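Local coordinates for protein serine acetyltransferase (Entamoeba histolytica, PDB 3Q1X) that probably catalyses the O-acetylation of L-serine, a step in cysteine biosynthesis, as a left-handed beta-helix acyltransferase of the hexapeptide repeat family, at residues A[236-239]-A[240-244]; A[70-73]-A[74-78]; A[90-93]-A[94-98]. All coordinates share one frame; numbering follows the deposited sequence.

The three contacts fall in two parts of the chain. Contact 2 (70-78) and contact 3 (90-98) are short lengths of the consecutive helices 59-79 and 82-113, in the helical N-terminal part. Their centres lie about 16 Å apart, and they meet directly where CG2 of Ile72 packs on CD1 of Ile92 at 3.9 Å. Contact 1 (236-244) is a corner of the left-handed beta-helix, its centre about 35 Å from that of contact 2 and about 31 Å from that of contact 3, which lies on the opposite side of the chain's centre. The side chain of Leu239 there is about 7 Å from a bound serine. Contacts 1 and 2 both touch the second subunit.

Contact 1 of 3, residues A[236-239]-A[240-244]; sequences AKVL and GNIIV
Gly240 turns the chain between Val238 and Ile242 with a positive phi, 99°, and an extended psi of 173°, a backbone shape in which any CB would be jammed against the carbonyl oxygen of Leu239. Glycine therefore suits this corner, where the backbone of strand 237-239 bends sharply on its way to strand 243-244. Asn241 follows as the centre of an inverse gamma turn, closed by a weak bond of 2.8 Å from the N of Ile242 to the O of Gly240. It is exposed, its CB turned away from the strand before it, and its side chain touches Lys221.

Inside the bend the packing is branched and apolar. CG1 of Val238 meets CD1 of Ile242 at 3.6 Å, the two side chains lying obliquely across each other. Ile242 holds CG1 between its backbone N and carbonyl carbon (chi1 57°), and with chi2 extended this carries CD1 inward, where it also lies 3.5 Å from the O of Leu239. The same CG1 of Val238 also meets CG2 of Val244, the two side chains reaching tip to tip at 4.1 Å. Beta-branched residues are well matched to these places, being short, stiff and at home in extended backbone.

This is one corner of the hexapeptide-repeat beta-helix. Val238 and Ile242 both rest on Ile256 of the next coil, Val238 also lies on Leu204 of strand 203-205, and Leu239 packs against Ala252 of the second subunit. Strand 237-239 runs parallel between strands 203-205 and 255-256.

Contact 2 of 3, residues A[70-73]-A[74-78]; sequences DYIK and DSVTA
The carbonyl oxygen of Lys73 is gripped twice by Thr77, whose backbone N and hydroxyl OG1 each donate to it at 2.9 Å. The two donors come from opposite faces of the carbonyl plane, OG1 from 40° out of it. Thr77 can do this because its OG1 sits anti to its own carbonyl carbon (chi1 -63°), folded back toward the preceding turn. A threonine hydroxyl can thus be satisfied within the helix, while its side chain packs on Glu82 and Ala85 of helix 82-113.

One face of the helix is apolar. CG2 of Ile72 lies 3.9 Å from CG2 of Val76, and both residues pack against helix 82-113 and Tyr150. The N of Val76 bonds to the O of Ile72 at 2.8 Å.

Alongside, Tyr71 and Ser75 hold a water, which donates to the O of Tyr71 at 2.9 Å and stands over the centre of the Tyr71 ring. OG of Ser75 lies over the same ring face, 3.9 Å from CE2 of Tyr71. Serine is short enough to fit between Tyr71, Tyr150 and Pro30 of the second subunit while offering a hydroxyl. Lys73 and Asp70 form a salt bridge whose hydrogen bond, 3.3 Å from NZ of Lys73 to OD1 of Asp70, is weak.

Such i to i+4 backbone bonding, with a threonine hydroxyl returned to the carbonyl four residues back, marks a regular, amphipathic alpha-helix, here in a helical bundle.

Contact 3 of 3, residues A[90-93]-A[94-98]; sequences MAIL and EKLPS
Leu96 lays its two methyls over the preceding turn: its side chain lies aslant that of Ile92, with CD2 of Leu96 4.0 Å from CG2 of Ile92, while CD1 of Leu96 stands 4.0 Å from CD2 of Leu93. Its CG is anti to the carbonyl carbon (chi1 -68°), which swings the isobutyl group back along the helix to straddle both neighbours. Leucine's forked end is apt for filling such a position, and the buried trio continues into neighbouring helices, with Ile92 on Leu142 of helix 128-144, Leu93 on Val69 and Leu65, and Leu96 on Leu65 and Ile138.

The backbone starts regularly and then shifts. The N of Glu94 donates to the O of Met90 at 2.9 Å, whereas the N of Lys95 is shared between the O of Ala91 at 3.2 Å and, weakly, the O of Ile92. One residue on, the N of Leu96 bonds to the O of Leu93 at 3.2 Å, only three residues back, from well above the carbonyl plane.

Pro97 has no N-H to give, and its CD instead packs 3.7 Å from the O of Leu93; the N of Ser98 likewise lacks a bond to the turn before. OG of Ser98 donates to the O of Lys95 at 2.9 Å, occupying a carbonyl near the irregular turn. Glu94 is exposed, and its OE2 makes a long salt bridge of 3.7 Å with NZ of Lys95.

The missing backbone bonds at Pro97 and Ser98 are those of a proline kink, here within helix 82-113 of the helical part.

Contact 1 of 3, residues A[236-239]-A[240-244]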
ATOM      1  N   ALA A 236     -10.195 -14.623   1.377  1.00 23.59           N
ATOM      2  CA  ALA A 236     -10.854 -15.335   2.475  1.00 23.45           C
ATOM      3  C   ALA A 236     -10.868 -14.488   3.745  1.00 23.67           C
ATOM      4  O   ALA A 236      -9.849 -13.888   4.110  1.00 23.91           O
ATOM      5  CB  ALA A 236     -10.191 -16.684   2.716  1.00 23.32           C
ATOM      6  N   LYS A 237     -12.033 -14.413   4.389  1.00 23.64           N
ATOM      7  CA  LYS A 237     -12.205 -13.646   5.623  1.00 23.98           C
ATOM      8  C   LYS A 237     -12.527 -14.594   6.770  1.00 24.42           C
ATOM      9  O   LYS A 237     -13.657 -15.077   6.893  1.00 24.76           O
ATOM     10  CB  LYS A 237     -13.304 -12.573   5.490  1.00 23.72           C
ATOM     11  CG  LYS A 237     -13.170 -11.603   4.295  1.00 23.99           C
ATOM     12  CD  LYS A 237     -11.778 -10.983   4.212  1.00 24.70           C
ATOM     13  CE  LYS A 237     -11.673  -9.941   3.089  1.00 26.12           C
ATOM     14  NZ  LYS A 237     -12.051 -10.438   1.739  1.00 25.84           N
ATOM     15  N   VAL A 238     -11.529 -14.844   7.604  1.00 24.57           N
ATOM     16  CA  VAL A 238     -11.662 -15.773   8.724  1.00 24.84           C
ATOM     17  C   VAL A 238     -11.757 -14.946   9.995  1.00 25.04           C
ATOM     18  O   VAL A 238     -10.793 -14.282  10.391  1.00 24.92           O
ATOM     19  CB  VAL A 238     -10.475 -16.763   8.779  1.00 24.74           C
ATOM     20  CG1 VAL A 238     -10.708 -17.836   9.840  1.00 25.29           C
ATOM     21  CG2 VAL A 238     -10.266 -17.408   7.412  1.00 25.46           C
ATOM     22  N   LEU A 239     -12.934 -14.960  10.620  1.00 25.29           N
ATOM     23  CA  LEU A 239     -13.228 -13.993  11.666  1.00 25.60           C
ATOM     24  C   LEU A 239     -13.695 -14.609  12.976  1.00 25.88           C
ATOM     25  O   LEU A 239     -14.457 -15.576  12.987  1.00 26.34           O
ATOM     26  CB  LEU A 239     -14.250 -12.958  11.171  1.00 25.92           C
ATOM     27  CG  LEU A 239     -13.920 -12.204   9.870  1.00 25.62           C
ATOM     28  CD1 LEU A 239     -15.088 -11.367   9.431  1.00 27.04           C
ATOM     29  CD2 LEU A 239     -12.675 -11.322   9.996  1.00 25.18           C
ATOM     30  N   GLY A 240     -13.230 -14.027  14.076  1.00 25.81           N
ATOM     31  CA  GLY A 240     -13.695 -14.405  15.405  1.00 25.76           C
ATOM     32  C   GLY A 240     -12.767 -15.358  16.127  1.00 25.53           C
ATOM     33  O   GLY A 240     -11.793 -15.862  15.550  1.00 25.12           O
ATOM     34  N   ASN A 241     -13.078 -15.604  17.397  1.00 25.60           N
ATOM     35  CA  ASN A 241     -12.319 -16.535  18.219  1.00 26.06           C
ATOM     36  C   ASN A 241     -12.702 -17.965  17.839  1.00 26.25           C
ATOM     37  O   ASN A 241     -13.424 -18.652  18.568  1.00 26.20           O
ATOM     38  CB  ASN A 241     -12.577 -16.267  19.710  1.00 25.98           C
ATOM     39  CG  ASN A 241     -11.788 -17.204  20.624  1.00 26.75           C
ATOM     40  OD1 ASN A 241     -10.848 -17.881  20.194  1.00 27.91           O
ATOM     41  ND2 ASN A 241     -12.179 -17.248  21.897  1.00 29.24           N
ATOM     42  N   ILE A 242     -12.207 -18.396  16.685  1.00 26.49           N
ATOM     43  CA  ILE A 242     -12.549 -19.692  16.112  1.00 26.73           C
ATOM     44  C   ILE A 242     -11.280 -20.500  15.877  1.00 27.33           C
ATOM     45  O   ILE A 242     -10.182 -19.941  15.826  1.00 27.34           O
ATOM     46  CB  ILE A 242     -13.343 -19.538  14.788  1.00 26.80           C
ATOM     47  CG1 ILE A 242     -12.541 -18.713  13.765  1.00 26.06           C
ATOM     48  CG2 ILE A 242     -14.729 -18.931  15.061  1.00 26.62           C
ATOM     49  CD1 ILE A 242     -13.130 -18.702  12.373  1.00 25.95           C
ATOM     50  N   ILE A 243     -11.432 -21.814  15.733  1.00 27.70           N
ATOM     51  CA  ILE A 243     -10.289 -22.694  15.518  1.00 28.15           C
ATOM     52  C   ILE A 243     -10.341 -23.322  14.133  1.00 28.43           C
ATOM     53  O   ILE A 243     -11.332 -23.959  13.757  1.00 28.64           O
ATOM     54  CB  ILE A 243     -10.174 -23.787  16.623  1.00 27.96           C
ATOM     55  CG1 ILE A 243      -9.859 -23.138  17.974  1.00 28.44           C
ATOM     56  CG2 ILE A 243      -9.094 -24.807  16.271  1.00 28.09           C
ATOM     57  CD1 ILE A 243     -10.102 -24.024  19.173  1.00 28.87           C
ATOM     58  N   VAL A 244      -9.274 -23.103  13.372  1.00 28.49           N
ATOM     59  CA  VAL A 244      -9.057 -23.797  12.113  1.00 28.41           C
ATOM     60  C   VAL A 244      -8.022 -24.901  12.356  1.00 28.47           C
ATOM     61  O   VAL A 244      -6.929 -24.652  12.887  1.00 28.55           O
ATOM     62  CB  VAL A 244      -8.598 -22.831  10.987  1.00 28.42           C
ATOM     63  CG1 VAL A 244      -8.384 -23.586   9.686  1.00 28.88           C
ATOM     64  CG2 VAL A 244      -9.613 -21.709  10.787  1.00 28.08           C
TER

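Contact 2 of 3, residues A[70-73]-A[74-78]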
ATOM      1  N   ASP A  70      20.271   0.663  19.502  1.00 23.84           N
ATOM      2  CA  ASP A  70      20.175   2.041  19.980  1.00 23.98           C
ATOM      3  C   ASP A  70      18.873   2.702  19.524  1.00 23.15           C
ATOM      4  O   ASP A  70      18.240   3.424  20.298  1.00 22.53           O
ATOM      5  CB  ASP A  70      21.398   2.858  19.561  1.00 24.72           C
ATOM      6  CG  ASP A  70      22.653   2.500  20.359  1.00 26.51           C
ATOM      7  OD1 ASP A  70      22.544   1.974  21.491  1.00 30.24           O
ATOM      8  OD2 ASP A  70      23.764   2.763  19.854  1.00 29.56           O
ATOM      9  N   TYR A  71      18.461   2.416  18.287  1.00 22.47           N
ATOM     10  CA  TYR A  71      17.244   2.992  17.711  1.00 22.19           C
ATOM     11  C   TYR A  71      15.981   2.477  18.409  1.00 21.90           C
ATOM     12  O   TYR A  71      15.114   3.277  18.795  1.00 21.40           O
ATOM     13  CB  TYR A  71      17.185   2.735  16.200  1.00 22.48           C
ATOM     14  CG  TYR A  71      15.990   3.353  15.499  1.00 23.05           C
ATOM     15  CD1 TYR A  71      16.084   4.598  14.877  1.00 24.75           C
ATOM     16  CD2 TYR A  71      14.767   2.685  15.449  1.00 24.40           C
ATOM     17  CE1 TYR A  71      14.978   5.168  14.224  1.00 25.98           C
ATOM     18  CE2 TYR A  71      13.660   3.243  14.807  1.00 26.66           C
ATOM     19  CZ  TYR A  71      13.772   4.481  14.199  1.00 27.05           C
ATOM     20  OH  TYR A  71      12.672   5.025  13.564  1.00 28.03           O
ATOM     21  N   ILE A  72      15.891   1.156  18.594  1.00 21.48           N
ATOM     22  CA  ILE A  72      14.728   0.538  19.244  1.00 21.18           C
ATOM     23  C   ILE A  72      14.656   0.949  20.714  1.00 21.27           C
ATOM     24  O   ILE A  72      13.579   1.267  21.230  1.00 20.82           O
ATOM     25  CB  ILE A  72      14.725  -1.026  19.119  1.00 21.30           C
ATOM     26  CG1 ILE A  72      14.551  -1.457  17.658  1.00 21.07           C
ATOM     27  CG2 ILE A  72      13.630  -1.658  20.003  1.00 20.59           C
ATOM     28  CD1 ILE A  72      14.639  -2.976  17.416  1.00 21.78           C
ATOM     29  N   LYS A  73      15.804   0.933  21.391  1.00 21.23           N
ATOM     30  CA  LYS A  73      15.859   1.387  22.778  1.00 22.00           C
ATOM     31  C   LYS A  73      15.315   2.807  22.895  1.00 21.94           C
ATOM     32  O   LYS A  73      14.477   3.085  23.754  1.00 21.61           O
ATOM     33  CB  LYS A  73      17.277   1.314  23.341  1.00 22.19           C
ATOM     34  CG  LYS A  73      17.338   1.474  24.864  1.00 23.97           C
ATOM     35  CD  LYS A  73      18.782   1.449  25.356  1.00 27.20           C
ATOM     36  CE  LYS A  73      19.518   2.724  24.958  1.00 28.05           C
ATOM     37  NZ  LYS A  73      20.842   2.419  24.340  1.00 29.76           N
ATOM     38  N   ASP A  74      15.772   3.697  22.014  1.00 21.91           N
ATOM     39  CA  ASP A  74      15.322   5.098  22.035  1.00 22.51           C
ATOM     40  C   ASP A  74      13.811   5.241  21.848  1.00 21.71           C
ATOM     41  O   ASP A  74      13.154   5.981  22.588  1.00 20.90           O
ATOM     42  CB  ASP A  74      16.110   5.940  21.022  1.00 23.21           C
ATOM     43  CG  ASP A  74      17.525   6.261  21.508  1.00 26.75           C
ATOM     44  OD1 ASP A  74      17.841   5.957  22.677  1.00 30.93           O
ATOM     45  OD2 ASP A  74      18.327   6.817  20.726  1.00 31.23           O
ATOM     46  N   SER A  75      13.266   4.489  20.895  1.00 21.01           N
ATOM     47  CA  SER A  75      11.836   4.501  20.613  1.00 20.71           C
ATOM     48  C   SER A  75      11.000   3.854  21.723  1.00 20.10           C
ATOM     49  O   SER A  75       9.953   4.378  22.101  1.00 19.67           O
ATOM     50  CB  SER A  75      11.567   3.819  19.275  1.00 20.82           C
ATOM     51  OG  SER A  75      12.182   4.538  18.217  1.00 22.17           O
ATOM     52  N   VAL A  76      11.466   2.733  22.267  1.00 19.49           N
ATOM     53  CA  VAL A  76      10.749   2.112  23.383  1.00 19.05           C
ATOM     54  C   VAL A  76      10.750   3.040  24.600  1.00 18.99           C
ATOM     55  O   VAL A  76       9.740   3.165  25.271  1.00 18.71           O
ATOM     56  CB  VAL A  76      11.286   0.699  23.751  1.00 18.99           C
ATOM     57  CG1 VAL A  76      10.592   0.168  25.001  1.00 18.33           C
ATOM     58  CG2 VAL A  76      11.060  -0.264  22.605  1.00 19.70           C
ATOM     59  N   THR A  77      11.884   3.696  24.865  1.00 19.35           N
ATOM     60  CA  THR A  77      11.981   4.642  25.984  1.00 19.94           C
ATOM     61  C   THR A  77      10.978   5.804  25.838  1.00 20.13           C
ATOM     62  O   THR A  77      10.317   6.201  26.812  1.00 21.07           O
ATOM     63  CB  THR A  77      13.414   5.198  26.115  1.00 19.81           C
ATOM     64  OG1 THR A  77      14.322   4.121  26.414  1.00 18.72           O
ATOM     65  CG2 THR A  77      13.491   6.250  27.217  1.00 20.44           C
ATOM     66  N   ALA A  78      10.864   6.336  24.624  1.00 20.82           N
ATOM     67  CA  ALA A  78       9.944   7.451  24.350  1.00 20.70           C
ATOM     68  C   ALA A  78       8.499   7.137  24.746  1.00 20.82           C
ATOM     69  O   ALA A  78       7.820   7.972  25.339  1.00 21.06           O
ATOM     70  CB  ALA A  78      10.029   7.882  22.890  1.00 20.70           C
TER
HETATM   71  O   HOH W   1      14.185   5.886  17.896  1.00 29.03           O

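Contact 3 of 3, residues A[90-93]-A[94-98]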
ATOM      1  N   MET A  90      17.039  -6.241  25.518  1.00 21.09           N
ATOM      2  CA  MET A  90      17.796  -7.427  25.918  1.00 20.72           C
ATOM      3  C   MET A  90      17.058  -8.698  25.483  1.00 20.38           C
ATOM      4  O   MET A  90      17.690  -9.644  25.020  1.00 20.51           O
ATOM      5  CB  MET A  90      18.088  -7.432  27.425  1.00 21.29           C
ATOM      6  CG  MET A  90      19.144  -6.401  27.865  1.00 23.10           C
ATOM      7  SD  MET A  90      20.805  -6.589  27.182  1.00 27.14           S
ATOM      8  CE  MET A  90      21.535  -7.715  28.358  1.00 26.35           C
ATOM      9  N   ALA A  91      15.725  -8.684  25.595  1.00 19.92           N
ATOM     10  CA  ALA A  91      14.868  -9.779  25.122  1.00 19.61           C
ATOM     11  C   ALA A  91      14.909  -9.981  23.609  1.00 19.19           C
ATOM     12  O   ALA A  91      14.939 -11.119  23.132  1.00 18.92           O
ATOM     13  CB  ALA A  91      13.459  -9.575  25.570  1.00 19.42           C
ATOM     14  N   ILE A  92      14.889  -8.888  22.849  1.00 19.37           N
ATOM     15  CA  ILE A  92      15.089  -8.976  21.398  1.00 19.11           C
ATOM     16  C   ILE A  92      16.447  -9.619  21.076  1.00 19.58           C
ATOM     17  O   ILE A  92      16.523 -10.615  20.345  1.00 19.56           O
ATOM     18  CB  ILE A  92      15.003  -7.590  20.698  1.00 19.43           C
ATOM     19  CG1 ILE A  92      13.589  -7.022  20.781  1.00 19.02           C
ATOM     20  CG2 ILE A  92      15.393  -7.705  19.233  1.00 18.82           C
ATOM     21  CD1 ILE A  92      13.509  -5.520  20.549  1.00 22.03           C
ATOM     22  N   LEU A  93      17.512  -9.044  21.634  1.00 19.56           N
ATOM     23  CA  LEU A  93      18.859  -9.572  21.431  1.00 20.17           C
ATOM     24  C   LEU A  93      18.930 -11.076  21.715  1.00 19.94           C
ATOM     25  O   LEU A  93      19.431 -11.845  20.880  1.00 19.66           O
ATOM     26  CB  LEU A  93      19.886  -8.786  22.260  1.00 20.40           C
ATOM     27  CG  LEU A  93      20.301  -7.418  21.706  1.00 20.52           C
ATOM     28  CD1 LEU A  93      20.961  -6.575  22.786  1.00 20.50           C
ATOM     29  CD2 LEU A  93      21.212  -7.553  20.481  1.00 22.26           C
ATOM     30  N   GLU A  94      18.398 -11.482  22.868  1.00 20.07           N
ATOM     31  CA  GLU A  94      18.300 -12.895  23.257  1.00 20.55           C
ATOM     32  C   GLU A  94      17.709 -13.790  22.167  1.00 20.48           C
ATOM     33  O   GLU A  94      18.242 -14.868  21.895  1.00 20.77           O
ATOM     34  CB  GLU A  94      17.467 -13.030  24.529  1.00 20.83           C
ATOM     35  CG  GLU A  94      17.492 -14.425  25.139  1.00 23.07           C
ATOM     36  CD  GLU A  94      16.474 -14.605  26.257  1.00 25.78           C
ATOM     37  OE1 GLU A  94      15.941 -13.594  26.778  1.00 28.47           O
ATOM     38  OE2 GLU A  94      16.203 -15.767  26.622  1.00 28.02           O
ATOM     39  N   LYS A  95      16.623 -13.325  21.546  1.00 20.17           N
ATOM     40  CA  LYS A  95      15.885 -14.105  20.550  1.00 20.23           C
ATOM     41  C   LYS A  95      16.434 -14.036  19.124  1.00 19.47           C
ATOM     42  O   LYS A  95      15.963 -14.767  18.260  1.00 19.55           O
ATOM     43  CB  LYS A  95      14.410 -13.668  20.528  1.00 20.49           C
ATOM     44  CG  LYS A  95      13.613 -14.042  21.766  1.00 22.40           C
ATOM     45  CD  LYS A  95      13.074 -15.467  21.697  1.00 26.31           C
ATOM     46  CE  LYS A  95      12.444 -15.847  23.021  1.00 28.06           C
ATOM     47  NZ  LYS A  95      13.472 -16.096  24.076  1.00 29.10           N
ATOM     48  N   LEU A  96      17.410 -13.168  18.852  1.00 19.02           N
ATOM     49  CA  LEU A  96      17.840 -12.970  17.449  1.00 18.77           C
ATOM     50  C   LEU A  96      18.376 -14.229  16.748  1.00 18.57           C
ATOM     51  O   LEU A  96      18.069 -14.446  15.562  1.00 18.29           O
ATOM     52  CB  LEU A  96      18.811 -11.784  17.301  1.00 18.52           C
ATOM     53  CG  LEU A  96      18.172 -10.417  17.553  1.00 18.47           C
ATOM     54  CD1 LEU A  96      19.227  -9.317  17.481  1.00 18.84           C
ATOM     55  CD2 LEU A  96      17.044 -10.130  16.566  1.00 19.53           C
ATOM     56  N   PRO A  97      19.158 -15.063  17.457  1.00 18.60           N
ATOM     57  CA  PRO A  97      19.562 -16.321  16.804  1.00 18.73           C
ATOM     58  C   PRO A  97      18.382 -17.232  16.438  1.00 18.58           C
ATOM     59  O   PRO A  97      18.357 -17.764  15.322  1.00 18.65           O
ATOM     60  CB  PRO A  97      20.475 -16.985  17.844  1.00 19.07           C
ATOM     61  CG  PRO A  97      21.030 -15.841  18.614  1.00 19.04           C
ATOM     62  CD  PRO A  97      19.891 -14.853  18.721  1.00 18.37           C
ATOM     63  N   SER A  98      17.407 -17.384  17.337  1.00 18.33           N
ATOM     64  CA  SER A  98      16.258 -18.250  17.047  1.00 19.10           C
ATOM     65  C   SER A  98      15.395 -17.680  15.917  1.00 18.49           C
ATOM     66  O   SER A  98      14.905 -18.422  15.070  1.00 18.60           O
ATOM     67  CB  SER A  98      15.417 -18.547  18.297  1.00 19.06           C
ATOM     68  OG  SER A  98      14.804 -17.395  18.833  1.00 22.15           O
TER